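Local coordinates for glutathione S-transferase family protein (Populus trichocarpa, PDB 5F06) that probably catalyses the conjugation of glutathione to electrophilic substrates, as a Phi-class glutathione transferase of a poplar, and binds glutathione, at residues A[2-8]-A[26-32]; A[8-14]-A[207-213]; A[107-112]-A[169-173]; A[114-119]-A[175-181]. One frame throughout, in Å; residues are numbered along the deposited sequence.

Contact 1: A[2-8]-A[26-32]; sequences LKLYGAP and DFELVPV
Tyr-5 sets CG beside its backbone N, opposite the carbonyl carbon (chi1 -64°), and Val-30 holds CG1 anti to its own N (chi1 -179°), which lays the two side chains alongside each other, pointing the same way. CG1 of Val-30 meets Tyr-5 CE2 at 3.6 Å, and Val-30 CG2 sits over the rim of one ring face. The Tyr-5 hydroxyl is bonded beyond the pair, to Glu-57. On the same face Lys-3 bends at its last two torsions, and NZ reaches Glu-28 OE1 in a weak salt bridge of 3.4 Å. Backbone bonds alternate along the parallel pair: Leu-2 O accepts from Glu-28 N, Leu-4 N gives to Glu-28 O at 2.8 Å, and the ladder runs on through Val-30 to Val-32. The strands 2-6 and 28-31, with helix 11-22 between them in the chain, form the beta-alpha-beta unit that opens the thioredoxin-like domain. On the opposite face Leu-4 and Leu-29 turn toward that helix, Leu-4 resting on Val-16 and Leu-17. Leu-29 CD2 crosses to Pro-8 CG at 3.6 Å. At the other end a water joins Leu-2 N to Asp-26 O, 2.8 Å from each.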
# COMPACT_ATOMS: atom_id res chain seq x y z
N LEU A 2 24.14 -1.85 -4.38
CA LEU A 2 22.82 -2.09 -3.82
C LEU A 2 22.93 -3.20 -2.79
O LEU A 2 23.07 -4.37 -3.16
CB LEU A 2 21.81 -2.47 -4.90
CG LEU A 2 21.43 -1.37 -5.89
CD1 LEU A 2 20.69 -1.98 -7.06
CD2 LEU A 2 20.58 -0.30 -5.22
N LYS A 3 22.87 -2.84 -1.52
CA LYS A 3 22.99 -3.81 -0.44
C LYS A 3 21.63 -4.06 0.21
O LYS A 3 21.06 -3.18 0.85
CB LYS A 3 24.00 -3.33 0.60
CG LYS A 3 25.40 -3.18 0.03
CD LYS A 3 26.33 -2.43 0.97
CE LYS A 3 26.34 -3.02 2.36
NZ LYS A 3 26.70 -4.46 2.36
N LEU A 4 21.14 -5.28 0.02
CA LEU A 4 19.83 -5.69 0.51
C LEU A 4 19.98 -6.53 1.77
O LEU A 4 20.63 -7.58 1.74
CB LEU A 4 19.09 -6.48 -0.57
CG LEU A 4 17.67 -6.96 -0.26
CD1 LEU A 4 16.75 -5.78 -0.04
CD2 LEU A 4 17.16 -7.84 -1.40
N TYR A 5 19.40 -6.06 2.87
CA TYR A 5 19.46 -6.76 4.14
C TYR A 5 18.20 -7.58 4.37
O TYR A 5 17.10 -7.04 4.48
CB TYR A 5 19.66 -5.76 5.28
CG TYR A 5 20.97 -5.03 5.20
CD1 TYR A 5 21.12 -3.92 4.37
CD2 TYR A 5 22.07 -5.44 5.94
CE1 TYR A 5 22.32 -3.25 4.28
CE2 TYR A 5 23.28 -4.77 5.86
CZ TYR A 5 23.40 -3.68 5.03
OH TYR A 5 24.60 -3.02 4.96
N GLY A 6 18.35 -8.90 4.43
CA GLY A 6 17.20 -9.76 4.61
C GLY A 6 17.57 -11.23 4.60
O GLY A 6 18.65 -11.61 5.04
N ALA A 7 16.66 -12.06 4.10
CA ALA A 7 16.89 -13.50 4.03
C ALA A 7 16.20 -14.08 2.80
O ALA A 7 15.06 -13.71 2.50
CB ALA A 7 16.38 -14.17 5.29
N PRO A 8 16.88 -14.99 2.07
CA PRO A 8 16.31 -15.56 0.84
C PRO A 8 14.93 -16.20 1.01
O PRO A 8 14.13 -16.17 0.07
CB PRO A 8 17.33 -16.63 0.45
CG PRO A 8 18.61 -16.16 1.02
CD PRO A 8 18.27 -15.44 2.29
N ASP A 26 23.21 -5.88 -10.44
CA ASP A 26 24.14 -6.39 -9.44
C ASP A 26 23.64 -5.96 -8.08
O ASP A 26 23.03 -4.90 -7.95
CB ASP A 26 25.57 -5.86 -9.65
CG ASP A 26 26.21 -6.33 -10.95
OD1 ASP A 26 25.70 -7.28 -11.58
OD2 ASP A 26 27.24 -5.75 -11.33
N PHE A 27 23.91 -6.76 -7.05
CA PHE A 27 23.52 -6.41 -5.69
C PHE A 27 24.20 -7.36 -4.72
O PHE A 27 24.73 -8.39 -5.11
CB PHE A 27 22.00 -6.47 -5.51
CG PHE A 27 21.44 -7.86 -5.64
CD1 PHE A 27 21.05 -8.35 -6.87
CD2 PHE A 27 21.29 -8.66 -4.52
CE1 PHE A 27 20.54 -9.63 -6.99
CE2 PHE A 27 20.77 -9.94 -4.63
CZ PHE A 27 20.40 -10.42 -5.87
N GLU A 28 24.17 -7.00 -3.44
CA GLU A 28 24.65 -7.87 -2.38
C GLU A 28 23.52 -8.16 -1.41
O GLU A 28 22.93 -7.23 -0.85
CB GLU A 28 25.83 -7.26 -1.64
CG GLU A 28 26.33 -8.15 -0.51
CD GLU A 28 27.51 -7.57 0.24
OE1 GLU A 28 27.97 -6.47 -0.12
OE2 GLU A 28 27.97 -8.23 1.20
N LEU A 29 23.23 -9.44 -1.21
CA LEU A 29 22.31 -9.87 -0.17
C LEU A 29 23.09 -10.07 1.12
O LEU A 29 23.96 -10.94 1.20
CB LEU A 29 21.59 -11.15 -0.58
CG LEU A 29 20.61 -11.74 0.45
CD1 LEU A 29 19.53 -10.74 0.82
CD2 LEU A 29 19.98 -13.01 -0.09
N VAL A 30 22.79 -9.25 2.12
CA VAL A 30 23.42 -9.34 3.43
C VAL A 30 22.46 -10.04 4.38
O VAL A 30 21.36 -9.52 4.62
CB VAL A 30 23.80 -7.96 3.99
CG1 VAL A 30 24.48 -8.09 5.35
CG2 VAL A 30 24.69 -7.22 3.00
N PRO A 31 22.84 -11.21 4.91
CA PRO A 31 21.90 -11.92 5.79
C PRO A 31 21.52 -11.15 7.05
O PRO A 31 22.37 -10.49 7.65
CB PRO A 31 22.66 -13.20 6.15
CG PRO A 31 23.62 -13.39 5.05
CD PRO A 31 24.03 -12.02 4.62
N VAL A 32 20.25 -11.24 7.43
CA VAL A 32 19.78 -10.77 8.72
C VAL A 32 19.27 -11.97 9.50
O VAL A 32 18.39 -12.70 9.03
CB VAL A 32 18.68 -9.71 8.59
CG1 VAL A 32 18.22 -9.23 9.96
CG2 VAL A 32 19.16 -8.54 7.76
O HOH W 1 24.57 -2.69 -7.06

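Contact 2: A[8-14]-A[207-213]; sequences PMSTCTS and VAEGMNF. With GSH (glutathione), chain C; SO4 (sulfate ion), chain D.
Ser-14 and Met-211 meet where the first helix of the thioredoxin-like domain, 11-22, starts beside the end of the C-terminal helix 202-210. The inner part is tight, with Ser-14, Val-207 and Met-211 buried. Met-211 keeps CG beside its backbone N (chi1 -54°) and bends at chi3, so that SD and CE pass along Ser-14; in the conformer described (Ser-14 has two), Ser-14 OG lies 3.3 Å from Met-211 CG. Ser-14 CB packs on Val-207 CG1 at 3.6 Å, and Met-211 CE extends to the methyl of Thr-11. A water bridges the two segments, donating to Pro-8 O (2.6 Å) and to Val-207 O. The outer part is looser: Pro-8, Met-9 and Phe-213 are solvent-exposed, and Phe-213 is poorly ordered. Met-9 stretches across the last modelled residues, its CE touching Asn-212 O and Phe-213, while its CA makes a CH...O contact with Gly-210 O. From helix 170-176 the Tyr-175 hydroxyl comes between the carbonyls of Met-9 and Met-211 and probably bonds there.

The other side of segment 8-14 faces the glutathione site, where Thr-11 and Cys-12 belong to the ligand pocket, Cys-12 as a covalent binding residue. Ser-10 N-caps the helix, its OG accepting from Thr-13 N. A sulfate ion, probably from the crystallisation liquor, lies over this start: Thr-11 N donates to its O4 at 2.9 Å, an almost straight bond of 169°.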
# COMPACT_ATOMS: atom_id res chain seq x y z
N PRO A 8 16.88 -14.99 2.07
CA PRO A 8 16.31 -15.56 0.84
C PRO A 8 14.93 -16.20 1.01
O PRO A 8 14.13 -16.17 0.07
CB PRO A 8 17.33 -16.63 0.45
CG PRO A 8 18.61 -16.16 1.02
CD PRO A 8 18.27 -15.44 2.29
N MET A 9 14.65 -16.76 2.18
CA MET A 9 13.44 -17.54 2.38
C MET A 9 12.21 -16.68 2.71
O MET A 9 11.08 -17.17 2.64
CB MET A 9 13.66 -18.57 3.50
CG MET A 9 12.53 -19.57 3.66
SD MET A 9 13.02 -21.06 4.55
CE MET A 9 13.94 -21.92 3.27
N SER A 10 12.41 -15.41 3.05
CA SER A 10 11.29 -14.57 3.44
C SER A 10 10.60 -13.95 2.23
O SER A 10 11.24 -13.57 1.25
CB SER A 10 11.75 -13.46 4.40
OG SER A 10 12.36 -12.39 3.71
N THR A 11 9.27 -13.87 2.32
CA THR A 11 8.45 -13.32 1.25
C THR A 11 8.82 -11.89 0.93
O THR A 11 8.84 -11.48 -0.23
CB THR A 11 6.96 -13.35 1.63
OG1 THR A 11 6.78 -12.68 2.89
CG2 THR A 11 6.47 -14.77 1.75
N CYS A 12 9.09 -11.11 1.97
CA CYS A 12 9.35 -9.69 1.84
C CYS A 12 10.69 -9.43 1.15
O CYS A 12 10.80 -8.51 0.34
CB CYS A 12 9.31 -9.04 3.21
SG CYS A 12 7.78 -9.39 4.11
N THR A 13 11.71 -10.23 1.46
CA THR A 13 12.99 -10.11 0.77
C THR A 13 12.87 -10.59 -0.66
O THR A 13 13.40 -9.97 -1.58
CB THR A 13 14.10 -10.91 1.47
OG1 THR A 13 14.17 -10.55 2.85
CG2 THR A 13 15.46 -10.64 0.82
N SER A 14 12.16 -11.70 -0.86
CA SER A 14 12.00 -12.29 -2.18
C SER A 14 11.32 -11.34 -3.15
O SER A 14 11.59 -11.37 -4.35
CB SER A 14 11.22 -13.60 -2.11
OG SER A 14 11.98 -14.62 -1.48
N VAL A 207 14.75 -16.98 -7.59
CA VAL A 207 14.35 -16.58 -6.25
C VAL A 207 13.57 -17.70 -5.56
O VAL A 207 13.66 -17.87 -4.34
CB VAL A 207 13.50 -15.29 -6.28
CG1 VAL A 207 13.11 -14.85 -4.88
CG2 VAL A 207 14.26 -14.18 -6.98
N ALA A 208 12.81 -18.45 -6.35
CA ALA A 208 11.98 -19.53 -5.83
C ALA A 208 12.81 -20.59 -5.12
O ALA A 208 12.36 -21.20 -4.15
CB ALA A 208 11.17 -20.16 -6.95
N GLU A 209 14.03 -20.80 -5.61
CA GLU A 209 14.94 -21.78 -5.01
C GLU A 209 15.17 -21.46 -3.54
O GLU A 209 15.16 -22.35 -2.68
CB GLU A 209 16.28 -21.80 -5.75
CG GLU A 209 16.18 -21.99 -7.25
CD GLU A 209 17.55 -22.01 -7.93
OE1 GLU A 209 17.66 -21.52 -9.07
OE2 GLU A 209 18.51 -22.52 -7.32
N GLY A 210 15.39 -20.18 -3.25
CA GLY A 210 15.71 -19.74 -1.91
C GLY A 210 14.53 -19.82 -0.97
O GLY A 210 14.70 -19.80 0.25
N MET A 211 13.33 -19.92 -1.52
CA MET A 211 12.12 -19.98 -0.71
C MET A 211 11.73 -21.42 -0.37
O MET A 211 10.76 -21.65 0.36
CB MET A 211 10.96 -19.29 -1.44
CG MET A 211 11.28 -17.87 -1.88
SD MET A 211 9.86 -17.01 -2.55
CE MET A 211 8.89 -16.78 -1.07
N ASN A 212 12.49 -22.38 -0.88
CA ASN A 212 12.19 -23.80 -0.68
C ASN A 212 12.96 -24.42 0.48
O ASN A 212 14.16 -24.20 0.62
CB ASN A 212 12.48 -24.59 -1.96
CG ASN A 212 11.56 -24.21 -3.09
OD1 ASN A 212 10.39 -23.90 -2.88
ND2 ASN A 212 12.08 -24.24 -4.31
N PHE A 213 12.24 -25.21 1.28
CA PHE A 213 12.76 -25.94 2.44
C PHE A 213 14.02 -25.35 3.07
O PHE A 213 14.40 -25.70 4.19
CB PHE A 213 13.03 -27.41 2.07
CG PHE A 213 14.10 -27.59 1.03
CD1 PHE A 213 15.44 -27.62 1.39
CD2 PHE A 213 13.77 -27.76 -0.31
CE1 PHE A 213 16.42 -27.80 0.44
CE2 PHE A 213 14.75 -27.94 -1.26
CZ PHE A 213 16.08 -27.96 -0.89
N1 GSH C . 5.33 -4.12 4.99
CA1 GSH C . 6.60 -4.75 5.19
C1 GSH C . 7.30 -4.91 3.86
O11 GSH C . 6.64 -5.17 2.82
O12 GSH C . 8.55 -4.79 3.78
CB1 GSH C . 6.41 -6.10 5.85
CG1 GSH C . 7.77 -6.62 6.30
CD1 GSH C . 7.66 -8.01 6.91
OE1 GSH C . 6.57 -8.52 7.14
N2 GSH C . 8.88 -8.71 7.21
CA2 GSH C . 8.87 -10.02 7.79
C2 GSH C . 9.72 -10.02 9.06
O2 GSH C . 10.65 -9.25 9.16
CB2 GSH C . 9.50 -11.00 6.82
SG2 GSH C . 8.43 -11.33 5.44
N3 GSH C . 9.42 -10.93 10.13
CA3 GSH C . 10.24 -10.93 11.33
C3 GSH C . 9.45 -10.42 12.53
O31 GSH C . 9.81 -10.74 13.70
O32 GSH C . 8.45 -9.67 12.36
S SO4 D . 7.07 -15.29 5.57
O1 SO4 D . 6.99 -16.73 5.81
O2 SO4 D . 5.92 -14.87 4.77
O3 SO4 D . 7.06 -14.57 6.84
O4 SO4 D . 8.30 -14.99 4.85
O HOH W 2 14.90 -16.37 -2.40

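Contact 3: A[107-112]-A[169-173]; sequences YNPAIA and HLPYT
Tyr-107 and His-169 form a T-shaped (edge-to-face) aromatic pair: the imidazole edge points at the phenol face, the planes are 71° apart, and His-169 CD2 stands over the centre of the Tyr-107 ring, 3.4 Å from Tyr-107 CG. Tyr-107 holds CG anti to its backbone N (chi1 -166°), which carries the ring across to the second segment. Both imidazole nitrogens are engaged elsewhere, ND1 with Ala-165 O and NE2 with Tyr-147 OH, which probably fixes the turn of the ring.

Hydrogen bonds form a short chain. Tyr-107 OH donates to Thr-173 OG1 at 2.8 Å, and Thr-173 OG1 in turn donates to His-169 O at 2.6 Å, four residues back in the chain. These links lie within the all-helical C-terminal domain and join the long helix 90-120, kinked at Pro-109, to the segment that starts helix 170-176; Tyr-107 also rests on Leu-140, Val-143 and Leu-144 of helix 130-153.

Apolar contacts gather on Tyr-172. Ala-112 CA makes a CH-pi contact over one ring face, 4.1 Å from the centroid, while Ala-112 CB touches Tyr-172 CZ. Ile-111 packs nearer the backbone of Tyr-172, its CG2 lying 3.9 Å from Tyr-172 CB. The same side chain packs on Thr-11 of the glutathione site.

Of the polar atoms, Asn-108 OD1 lies 3.1 Å from Tyr-172 CD2, amide and ring planes 40° apart; Asn-108 also packs on His-105 of the second subunit. One water donates to Ala-112 O and is hydrogen-bonded to Tyr-172 OH at 2.8 Å.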
# COMPACT_ATOMS: atom_id res chain seq x y z
N TYR A 107 -5.29 -7.48 -2.01
CA TYR A 107 -4.73 -8.82 -2.10
C TYR A 107 -3.91 -9.18 -0.85
O TYR A 107 -4.15 -10.21 -0.21
CB TYR A 107 -3.86 -8.96 -3.35
CG TYR A 107 -3.50 -10.39 -3.73
CD1 TYR A 107 -2.35 -10.99 -3.22
CD2 TYR A 107 -4.29 -11.11 -4.60
CE1 TYR A 107 -2.02 -12.29 -3.58
CE2 TYR A 107 -3.96 -12.41 -4.96
CZ TYR A 107 -2.83 -12.99 -4.45
OH TYR A 107 -2.51 -14.28 -4.80
N ASN A 108 -2.96 -8.33 -0.48
CA ASN A 108 -2.02 -8.68 0.59
C ASN A 108 -2.69 -8.85 1.97
O ASN A 108 -2.33 -9.77 2.70
CB ASN A 108 -0.91 -7.64 0.69
CG ASN A 108 0.22 -8.10 1.60
OD1 ASN A 108 0.86 -9.12 1.35
ND2 ASN A 108 0.47 -7.35 2.67
N PRO A 109 -3.64 -7.98 2.32
CA PRO A 109 -4.27 -8.13 3.64
C PRO A 109 -5.07 -9.43 3.78
O PRO A 109 -5.33 -9.85 4.90
CB PRO A 109 -5.20 -6.91 3.73
CG PRO A 109 -4.66 -5.93 2.76
CD PRO A 109 -4.10 -6.75 1.64
N ALA A 110 -5.43 -10.04 2.65
CA ALA A 110 -6.18 -11.29 2.66
C ALA A 110 -5.26 -12.51 2.60
O ALA A 110 -5.53 -13.52 3.24
CB ALA A 110 -7.17 -11.32 1.49
N ILE A 111 -4.17 -12.43 1.84
CA ILE A 111 -3.28 -13.59 1.69
C ILE A 111 -2.25 -13.68 2.82
O ILE A 111 -1.84 -14.78 3.20
CB ILE A 111 -2.55 -13.57 0.32
CG1 ILE A 111 -1.86 -14.91 0.08
CG2 ILE A 111 -1.56 -12.41 0.23
CD1 ILE A 111 -1.45 -15.14 -1.35
N ALA A 112 -1.83 -12.54 3.36
CA ALA A 112 -0.80 -12.55 4.39
C ALA A 112 -1.20 -13.40 5.61
O ALA A 112 -0.40 -14.21 6.08
CB ALA A 112 -0.46 -11.12 4.83
N HIS A 169 2.86 -9.84 -6.28
CA HIS A 169 2.04 -10.98 -5.85
C HIS A 169 2.82 -12.29 -5.68
O HIS A 169 2.32 -13.25 -5.11
CB HIS A 169 0.92 -11.25 -6.86
CG HIS A 169 -0.13 -10.19 -6.91
ND1 HIS A 169 0.06 -8.99 -7.56
CD2 HIS A 169 -1.38 -10.16 -6.41
CE1 HIS A 169 -1.04 -8.26 -7.45
NE2 HIS A 169 -1.93 -8.95 -6.76
N LEU A 170 4.04 -12.33 -6.21
CA LEU A 170 4.75 -13.60 -6.34
C LEU A 170 5.06 -14.28 -5.01
O LEU A 170 4.77 -15.47 -4.86
CB LEU A 170 6.04 -13.40 -7.14
CG LEU A 170 5.87 -13.26 -8.66
CD1 LEU A 170 7.17 -12.79 -9.29
CD2 LEU A 170 5.42 -14.58 -9.30
N PRO A 171 5.62 -13.55 -4.03
CA PRO A 171 6.14 -14.29 -2.86
C PRO A 171 5.06 -14.93 -1.98
O PRO A 171 5.19 -16.11 -1.68
CB PRO A 171 6.92 -13.23 -2.09
CG PRO A 171 7.20 -12.16 -3.07
CD PRO A 171 6.02 -12.14 -3.99
N TYR A 172 4.03 -14.18 -1.56
CA TYR A 172 3.01 -14.78 -0.70
C TYR A 172 2.23 -15.85 -1.45
O TYR A 172 1.84 -16.87 -0.88
CB TYR A 172 2.04 -13.72 -0.17
CG TYR A 172 2.43 -13.14 1.17
CD1 TYR A 172 2.72 -13.96 2.25
CD2 TYR A 172 2.51 -11.76 1.36
CE1 TYR A 172 3.08 -13.44 3.47
CE2 TYR A 172 2.87 -11.23 2.58
CZ TYR A 172 3.16 -12.08 3.63
OH TYR A 172 3.51 -11.55 4.85
N THR A 173 2.02 -15.64 -2.74
CA THR A 173 1.28 -16.61 -3.52
C THR A 173 2.10 -17.88 -3.64
O THR A 173 1.56 -18.98 -3.57
CB THR A 173 0.91 -16.06 -4.91
OG1 THR A 173 0.24 -14.80 -4.76
CG2 THR A 173 -0.02 -17.03 -5.64
O HOH W 3 2.20 -12.85 6.90

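Contact 4: A[114-119]-A[175-181]; sequences IVFQFM and YLMKTPA
Residues 114-119 of helix 90-120, with a wider pi-type turn at 116-119, run past residues 175-181, where a type I turn from Leu-176 to Thr-179 follows the last part of helix 170-176. Phe-118 and Thr-179 face each other there: Thr-179 CB stands over one ring face, 3.9 Å from the centroid and 13° off the normal, in a CH-pi contact, with its CG2 3.7 Å from Phe-118 CD2. Thr-179 OG1 lies between its backbone N and carbonyl carbon (chi1 79°), from where it donates to Leu-176 O at 2.8 Å, on a lone pair in the carbonyl plane; Thr-179 N shares that acceptor. Pro-180 CD reaches Phe-118 CZ obliquely. Deeper in, Ile-114 CG2 touches both Leu-176 CD1, at 3.7 Å, and Ala-181 CB. Val-115 crosses Tyr-175 at about a right angle, its CG1 4.0 Å from Tyr-175 CB. Met-119, modelled in two conformers, bends at chi2 in the one described and brings CE to Tyr-175 O at 3.8 Å. In the C-terminal helical domain, this contact is joined by helix 130-153, where Ile-133 meets Phe-118, and by helix 183-186, where Val-184 and Val-185 meet Leu-176.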
# COMPACT_ATOMS: atom_id res chain seq x y z
N ILE A 114 -3.17 -15.93 5.82
CA ILE A 114 -3.19 -17.34 5.47
C ILE A 114 -1.79 -17.92 5.61
O ILE A 114 -1.59 -18.94 6.27
CB ILE A 114 -3.70 -17.56 4.02
CG1 ILE A 114 -5.12 -17.02 3.87
CG2 ILE A 114 -3.64 -19.03 3.64
CD1 ILE A 114 -5.65 -17.00 2.44
N VAL A 115 -0.82 -17.25 5.01
CA VAL A 115 0.55 -17.73 5.01
C VAL A 115 1.14 -17.65 6.42
O VAL A 115 1.92 -18.52 6.82
CB VAL A 115 1.42 -16.93 4.02
CG1 VAL A 115 2.90 -17.26 4.17
CG2 VAL A 115 0.97 -17.21 2.59
N PHE A 116 0.76 -16.61 7.16
CA PHE A 116 1.23 -16.45 8.53
C PHE A 116 0.82 -17.65 9.37
O PHE A 116 1.64 -18.23 10.09
CB PHE A 116 0.68 -15.17 9.16
CG PHE A 116 1.11 -14.97 10.58
CD1 PHE A 116 2.28 -14.27 10.87
CD2 PHE A 116 0.37 -15.48 11.63
CE1 PHE A 116 2.68 -14.09 12.18
CE2 PHE A 116 0.77 -15.30 12.94
CZ PHE A 116 1.93 -14.60 13.21
N GLN A 117 -0.44 -18.03 9.28
CA GLN A 117 -0.97 -19.13 10.07
C GLN A 117 -0.29 -20.46 9.73
O GLN A 117 0.06 -21.24 10.62
CB GLN A 117 -2.49 -19.23 9.89
CG GLN A 117 -3.27 -18.14 10.61
CD GLN A 117 -3.00 -18.09 12.10
OE1 GLN A 117 -2.84 -19.13 12.75
NE2 GLN A 117 -2.93 -16.89 12.66
N PHE A 118 -0.09 -20.71 8.44
CA PHE A 118 0.54 -21.95 8.00
C PHE A 118 2.05 -22.00 8.28
O PHE A 118 2.57 -23.03 8.70
CB PHE A 118 0.31 -22.17 6.50
CG PHE A 118 -1.06 -22.72 6.17
CD1 PHE A 118 -1.43 -23.99 6.58
CD2 PHE A 118 -1.95 -21.97 5.42
CE1 PHE A 118 -2.67 -24.50 6.26
CE2 PHE A 118 -3.20 -22.48 5.10
CZ PHE A 118 -3.56 -23.75 5.52
N MET A 119 2.74 -20.89 8.04
CA MET A 119 4.20 -20.88 8.00
C MET A 119 4.85 -20.24 9.24
O MET A 119 5.91 -20.67 9.67
CB MET A 119 4.69 -20.14 6.75
CG MET A 119 4.15 -20.70 5.44
SD MET A 119 4.50 -22.46 5.24
CE MET A 119 3.98 -22.71 3.54
N TYR A 175 4.02 -19.24 -1.52
CA TYR A 175 3.86 -20.03 -0.30
C TYR A 175 2.42 -20.54 -0.15
O TYR A 175 2.21 -21.65 0.33
CB TYR A 175 4.27 -19.22 0.92
CG TYR A 175 5.76 -19.19 1.19
CD1 TYR A 175 6.58 -20.28 0.85
CD2 TYR A 175 6.36 -18.10 1.79
CE1 TYR A 175 7.93 -20.26 1.10
CE2 TYR A 175 7.73 -18.08 2.05
CZ TYR A 175 8.50 -19.16 1.70
OH TYR A 175 9.86 -19.16 1.95
N LEU A 176 1.45 -19.73 -0.56
CA LEU A 176 0.05 -20.17 -0.55
C LEU A 176 -0.11 -21.46 -1.35
O LEU A 176 -0.83 -22.37 -0.94
CB LEU A 176 -0.86 -19.07 -1.11
CG LEU A 176 -2.36 -19.40 -1.20
CD1 LEU A 176 -3.10 -18.87 0.01
CD2 LEU A 176 -2.96 -18.85 -2.48
N MET A 177 0.57 -21.54 -2.48
CA MET A 177 0.40 -22.68 -3.38
C MET A 177 0.99 -23.96 -2.80
O MET A 177 0.77 -25.04 -3.33
CB MET A 177 1.04 -22.38 -4.74
CG MET A 177 0.33 -21.26 -5.50
SD MET A 177 -1.44 -21.52 -5.72
CE MET A 177 -1.43 -22.84 -6.92
N LYS A 178 1.72 -23.84 -1.69
CA LYS A 178 2.25 -25.00 -0.99
C LYS A 178 1.24 -25.56 0.01
O LYS A 178 1.43 -26.65 0.55
CB LYS A 178 3.55 -24.64 -0.25
CG LYS A 178 4.67 -24.17 -1.16
CD LYS A 178 5.92 -23.87 -0.34
CE LYS A 178 7.10 -23.52 -1.23
NZ LYS A 178 7.57 -24.69 -2.03
N THR A 179 0.17 -24.79 0.26
CA THR A 179 -0.83 -25.15 1.27
C THR A 179 -2.13 -25.61 0.61
O THR A 179 -2.30 -25.49 -0.60
CB THR A 179 -1.13 -23.95 2.20
OG1 THR A 179 -2.02 -23.03 1.54
CG2 THR A 179 0.14 -23.22 2.62
N PRO A 180 -3.07 -26.14 1.42
CA PRO A 180 -4.38 -26.51 0.86
C PRO A 180 -5.12 -25.31 0.27
O PRO A 180 -5.98 -25.49 -0.59
CB PRO A 180 -5.13 -27.07 2.07
CG PRO A 180 -4.06 -27.54 2.99
CD PRO A 180 -2.93 -26.56 2.82
N ALA A 181 -4.79 -24.11 0.74
CA ALA A 181 -5.43 -22.89 0.25
C ALA A 181 -5.07 -22.59 -1.20
O ALA A 181 -5.62 -21.68 -1.81
CB ALA A 181 -5.06 -21.71 1.14

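In the fold
Contacts 1 and 2 share Pro-8 and lie 12 Å apart between centres; Ala-7 N probably bonds to Thr-13 OG1 at 3.2 Å, tying the strand end to the helix start. Contact 2 passes the link on to the helical domain: Asn-212 OD1 probably bonds Lys-178 NZ of contact 4 at 3.0 Å, and Thr-11 O packs on Pro-171 CB of contact 3 at 3.2 Å. Contacts 3 and 4 follow one another along helices 90-120 and 170-176, their centres 10 Å apart. Contact 2 borders the glutathione pocket directly; from the other contacts, the side chains of Tyr-172, Tyr-175 and Val-32 come within about 5, 8 and 8 Å of a bound glutathione.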